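Side-chain contacts in TRAP-type C4-dicarboxylate:H+ symport system substrate-binding component DctP (Shewanella oneidensis, PDB 4MX6), which binds succinate and probably delivers C4-dicarboxylates in the periplasm to a TRAP-type proton symporter: residues Phe130-Glu134 with Ala135-Leu139; Asn141-Arg145 with Lys146-Gly150. One frame throughout, in Å; residues are numbered along the deposited sequence. Where two conformers were deposited one is given.

How a chain is turned from one element into the next can be read twice over here. Contact 1 joins helix 124-132 to helix 134-139 across a one-residue break; contact 2, further along the chain, turns the loop after helix 134-139 into strand 148-158. Each is partly buried, with apolar contacts on the inner side (Phe130 with Leu139 and the partly exposed Ala135; Met143 with Ile148) and polar or charged residues outward. Their chemistry differs: 130-139 adds a side-chain amide donor, from a glutamine, to its backbone bonds, whereas the direct hydrogen bonds across 141-150 are all backbone. Both contacts use bridging waters.

Contact 1 of 2, residues Phe130-Glu134 with Ala135-Leu139; sequences FQQGE and AGQAL
The break between helices 124-132 and 134-139 is closed where the amide of Gln137 reaches back to the carbonyl of Gln131. Gln137 NE2 lies 2.9 Å from Gln131 O, and the bond is nearly straight, 172° at the hydrogen; the acceptor sits in the plane of the Gln137 amide, while the donor is tilted from the carbonyl plane. With CG beside the backbone N (chi1 -70°), Gln137 CG lies 3.3 Å from Gly133 O; the bend at chi2 then carries the amide to Gln131 O. A water accepts from the same NE2 and, weakly, from Gln132 NE2. An alanine in place of Gln137 would probably leave Gln131 O without this donor and the water with a weaker hold.

Gly133 is the N-cap of the second helix, and Gly133 O accepts from Gln137 N at 2.9 Å; one residue on, Glu134 O takes Ala138 N. Gly136 brings its CA to 3.3 Å from Phe130 O in a CA-H...O contact, so close that a beta carbon would clash there, and a water bridges Phe130 O and Gly136 N.

On the buried side, the Phe130 ring has Gly136 N over one face. Phe130 CE1 meets Ala135 CB at 3.9 Å, and Phe130 CE2 meets Leu139 CD1 at 4.1 Å. Helix 328-337 also packs on this ring through Val330, Ala334 and Ala337, and the buried amide of Gln131 is hydrogen-bonded to Asp245 and His155.

Contact 2 of 2, residues Asn141-Arg145 with Lys146-Gly150; sequences NSMSR and KGIVG
Met143 and Ile148 meet through their beta carbons, CB to CB at 3.8 Å, where a 3-10 turn leads the loop after helix 134-139 into strand 148-158 of a two-stranded antiparallel sheet. The Met143 chain, bent at chi3 (-74°), also brings its CE alongside Ile148 CG2 at 4.1 Å. Both side chains are buried against strand 243-251, the antiparallel partner of strand 148-158: Met143 on Met247, Ile148 on Val249.

The reversal itself is gripped by one carbonyl. Met143 O accepts from Lys146 N at 2.9 Å and from Ile148 N, the two donors arriving from opposite faces of the carbonyl plane. Ser144 O accepts from Gly147 N, which stands far above its plane. Gly147 has a positive phi of 94°, where a side chain would be jammed against the preceding carbonyl oxygen. Ser144 CA adds a CA-H...O contact to Ile148 O.

Farther out, a type I beta turn from Asn141 to Ser144 precedes the reversal: Asn141 O takes both Ser144 N and Ser144 OG, from the same face. Waters bridge the two segments. One accepts from Met143 N and donates to Ile148 O. Two others donate to Asn141 OD1; the first of them accepts from Gly150 N, and the second donates to Gly150 O, 2.8 Å from the water oxygen.

Contact 1 of 2, residues Phe130-Glu134 with Ala135-Leu139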
loop_
_atom_site.group_PDB
_atom_site.type_symbol
_atom_site.label_atom_id
_atom_site.label_comp_id
_atom_site.label_asym_id
_atom_site.label_seq_id
_atom_site.Cartn_x
_atom_site.Cartn_y
_atom_site.Cartn_z
ATOM N N PHE A 130 10.014 -8.751 -8.345
ATOM C CA PHE A 130 10.597 -8.965 -7.022
ATOM C C PHE A 130 9.649 -9.790 -6.142
ATOM O O PHE A 130 10.056 -10.748 -5.498
ATOM C CB PHE A 130 10.939 -7.643 -6.353
ATOM C CG PHE A 130 11.462 -7.799 -4.959
ATOM C CD1 PHE A 130 12.753 -8.246 -4.727
ATOM C CD2 PHE A 130 10.657 -7.522 -3.870
ATOM C CE1 PHE A 130 13.227 -8.385 -3.427
ATOM C CE2 PHE A 130 11.122 -7.680 -2.575
ATOM C CZ PHE A 130 12.409 -8.103 -2.352
ATOM N N GLN A 131 8.374 -9.425 -6.132
ATOM C CA GLN A 131 7.383 -10.147 -5.339
ATOM C C GLN A 131 7.274 -11.622 -5.700
ATOM O O GLN A 131 7.076 -12.459 -4.825
ATOM C CB GLN A 131 6.014 -9.491 -5.477
ATOM C CG GLN A 131 5.902 -8.201 -4.664
ATOM C CD GLN A 131 4.674 -7.382 -5.016
ATOM O OE1 GLN A 131 3.974 -7.649 -6.000
ATOM N NE2 GLN A 131 4.413 -6.359 -4.223
ATOM N N GLN A 132 7.368 -11.933 -6.995
ATOM C CA GLN A 132 7.203 -13.302 -7.480
ATOM C C GLN A 132 8.494 -14.113 -7.430
ATOM O O GLN A 132 8.457 -15.333 -7.586
ATOM C CB GLN A 132 6.632 -13.297 -8.901
ATOM C CG GLN A 132 5.203 -12.745 -8.963
ATOM C CD GLN A 132 4.259 -13.480 -8.025
ATOM O OE1 GLN A 132 4.152 -14.687 -8.087
ATOM N NE2 GLN A 132 3.579 -12.750 -7.150
ATOM N N GLY A 133 9.623 -13.444 -7.222
ATOM C CA GLY A 133 10.901 -14.119 -7.047
ATOM C C GLY A 133 11.036 -14.715 -5.660
ATOM O O GLY A 133 10.163 -14.596 -4.809
ATOM N N GLU A 134 12.174 -15.354 -5.427
ATOM C CA GLU A 134 12.362 -16.120 -4.215
ATOM C C GLU A 134 12.347 -15.235 -2.968
ATOM O O GLU A 134 11.750 -15.610 -1.945
ATOM C CB GLU A 134 13.672 -16.894 -4.305
ATOM C CG GLU A 134 13.958 -17.756 -3.103
ATOM C CD GLU A 134 12.917 -18.846 -2.877
ATOM O OE1 GLU A 134 12.222 -19.265 -3.838
ATOM O OE2 GLU A 134 12.789 -19.276 -1.714
ATOM N N ALA A 135 12.996 -14.074 -3.032
ATOM C CA ALA A 135 13.016 -13.193 -1.871
ATOM C C ALA A 135 11.615 -12.677 -1.554
ATOM O O ALA A 135 11.221 -12.600 -0.399
ATOM C CB ALA A 135 13.975 -12.019 -2.088
ATOM N N GLY A 136 10.874 -12.313 -2.589
ATOM C CA GLY A 136 9.517 -11.830 -2.418
ATOM C C GLY A 136 8.587 -12.900 -1.877
ATOM O O GLY A 136 7.738 -12.636 -1.021
ATOM N N GLN A 137 8.733 -14.117 -2.377
ATOM C CA GLN A 137 7.859 -15.184 -1.916
ATOM C C GLN A 137 8.155 -15.519 -0.462
ATOM O O GLN A 137 7.245 -15.757 0.329
ATOM C CB GLN A 137 7.969 -16.413 -2.825
ATOM C CG GLN A 137 7.360 -16.179 -4.195
ATOM C CD GLN A 137 5.862 -15.992 -4.104
ATOM O OE1 GLN A 137 5.128 -16.942 -3.820
ATOM N NE2 GLN A 137 5.397 -14.773 -4.323
ATOM N N ALA A 138 9.431 -15.526 -0.095
ATOM C CA ALA A 138 9.802 -15.802 1.287
ATOM C C ALA A 138 9.213 -14.750 2.239
ATOM O O ALA A 138 8.841 -15.071 3.360
ATOM C CB ALA A 138 11.310 -15.887 1.434
ATOM N N LEU A 139 9.114 -13.507 1.786
ATOM C CA LEU A 139 8.586 -12.439 2.621
ATOM C C LEU A 139 7.118 -12.674 3.013
ATOM O O LEU A 139 6.667 -12.160 4.030
ATOM C CB LEU A 139 8.771 -11.079 1.933
ATOM C CG LEU A 139 10.197 -10.518 2.006
ATOM C CD1 LEU A 139 10.406 -9.391 1.044
ATOM C CD2 LEU A 139 10.521 -10.034 3.408
HETATM O O HOH W 1 12.541 -11.925 -5.150
HETATM O O HOH W 2 2.440 -14.456 -4.479
#

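Contact 2 of 2, residues Asn141-Arg145 with Lys146-Gly150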
loop_
_atom_site.group_PDB
_atom_site.type_symbol
_atom_site.label_atom_id
_atom_site.label_comp_id
_atom_site.label_asym_id
_atom_site.label_seq_id
_atom_site.Cartn_x
_atom_site.Cartn_y
_atom_site.Cartn_z
ATOM N N ASN A 141 6.018 -15.229 4.271
ATOM C CA ASN A 141 6.058 -16.022 5.498
ATOM C C ASN A 141 6.838 -15.345 6.618
ATOM O O ASN A 141 7.098 -15.967 7.642
ATOM C CB ASN A 141 6.657 -17.405 5.218
ATOM C CG ASN A 141 5.830 -18.201 4.241
ATOM O OD1 ASN A 141 4.605 -18.081 4.216
ATOM N ND2 ASN A 141 6.488 -19.020 3.429
ATOM N N SER A 142 7.174 -14.071 6.445
ATOM C CA SER A 142 8.048 -13.371 7.377
ATOM C C SER A 142 7.438 -13.134 8.755
ATOM O O SER A 142 8.163 -12.801 9.696
ATOM C CB SER A 142 8.504 -12.039 6.770
ATOM O OG SER A 142 7.419 -11.160 6.511
ATOM N N MET A 143 6.121 -13.307 8.882
ATOM C CA MET A 143 5.435 -13.050 10.146
ATOM C C MET A 143 4.711 -14.287 10.682
ATOM O O MET A 143 3.938 -14.200 11.635
ATOM C CB MET A 143 4.436 -11.900 9.951
ATOM C CG MET A 143 5.099 -10.592 9.569
ATOM S SD MET A 143 3.952 -9.319 9.027
ATOM C CE MET A 143 3.537 -9.945 7.401
ATOM N N SER A 144 4.986 -15.448 10.097
ATOM C CA SER A 144 4.241 -16.657 10.438
ATOM C C SER A 144 4.374 -17.049 11.912
ATOM O O SER A 144 3.422 -17.556 12.512
ATOM C CB SER A 144 4.645 -17.825 9.525
ATOM O OG SER A 144 6.031 -18.101 9.573
ATOM N N ARG A 145 5.538 -16.814 12.507
ATOM C CA ARG A 145 5.736 -17.144 13.922
ATOM C C ARG A 145 5.089 -16.112 14.861
ATOM O O ARG A 145 5.040 -16.314 16.079
ATOM C CB ARG A 145 7.227 -17.330 14.230
ATOM C CG ARG A 145 7.866 -18.498 13.477
ATOM C CD ARG A 145 9.331 -18.683 13.867
ATOM N NE ARG A 145 10.129 -17.506 13.532
ATOM C CZ ARG A 145 10.713 -17.296 12.353
ATOM N NH1 ARG A 145 10.601 -18.183 11.375
ATOM N NH2 ARG A 145 11.415 -16.186 12.152
ATOM N N LYS A 146 4.576 -15.025 14.289
ATOM C CA LYS A 146 3.806 -14.027 15.029
ATOM C C LYS A 146 2.312 -14.265 14.846
ATOM O O LYS A 146 1.491 -13.494 15.341
ATOM C CB LYS A 146 4.128 -12.619 14.524
ATOM C CG LYS A 146 5.550 -12.158 14.733
ATOM C CD LYS A 146 5.771 -11.721 16.157
ATOM C CE LYS A 146 7.038 -10.912 16.271
ATOM N NZ LYS A 146 8.192 -11.694 15.778
ATOM N N GLY A 147 1.960 -15.306 14.096
ATOM C CA GLY A 147 0.567 -15.649 13.891
ATOM C C GLY A 147 -0.071 -15.061 12.645
ATOM O O GLY A 147 -1.280 -15.200 12.469
ATOM N N ILE A 148 0.718 -14.411 11.791
ATOM C CA ILE A 148 0.194 -13.784 10.576
ATOM C C ILE A 148 0.613 -14.584 9.354
ATOM O O ILE A 148 1.808 -14.818 9.150
ATOM C CB ILE A 148 0.680 -12.338 10.441
ATOM C CG1 ILE A 148 0.172 -11.492 11.617
ATOM C CG2 ILE A 148 0.225 -11.737 9.112
ATOM C CD1 ILE A 148 0.739 -10.086 11.648
ATOM N N VAL A 149 -0.372 -15.002 8.562
ATOM C CA VAL A 149 -0.156 -15.807 7.369
ATOM C C VAL A 149 -0.273 -14.920 6.138
ATOM O O VAL A 149 -1.299 -14.283 5.922
ATOM C CB VAL A 149 -1.211 -16.941 7.264
ATOM C CG1 VAL A 149 -1.034 -17.736 5.968
ATOM C CG2 VAL A 149 -1.139 -17.865 8.466
ATOM N N GLY A 150 0.792 -14.858 5.352
ATOM C CA GLY A 150 0.779 -14.098 4.112
ATOM C C GLY A 150 0.234 -14.913 2.964
ATOM O O GLY A 150 0.783 -15.959 2.618
HETATM O O HOH W 3 2.715 -17.245 6.163
HETATM O O HOH W 4 2.550 -18.149 2.448
HETATM O O HOH W 5 3.861 -14.050 7.340
#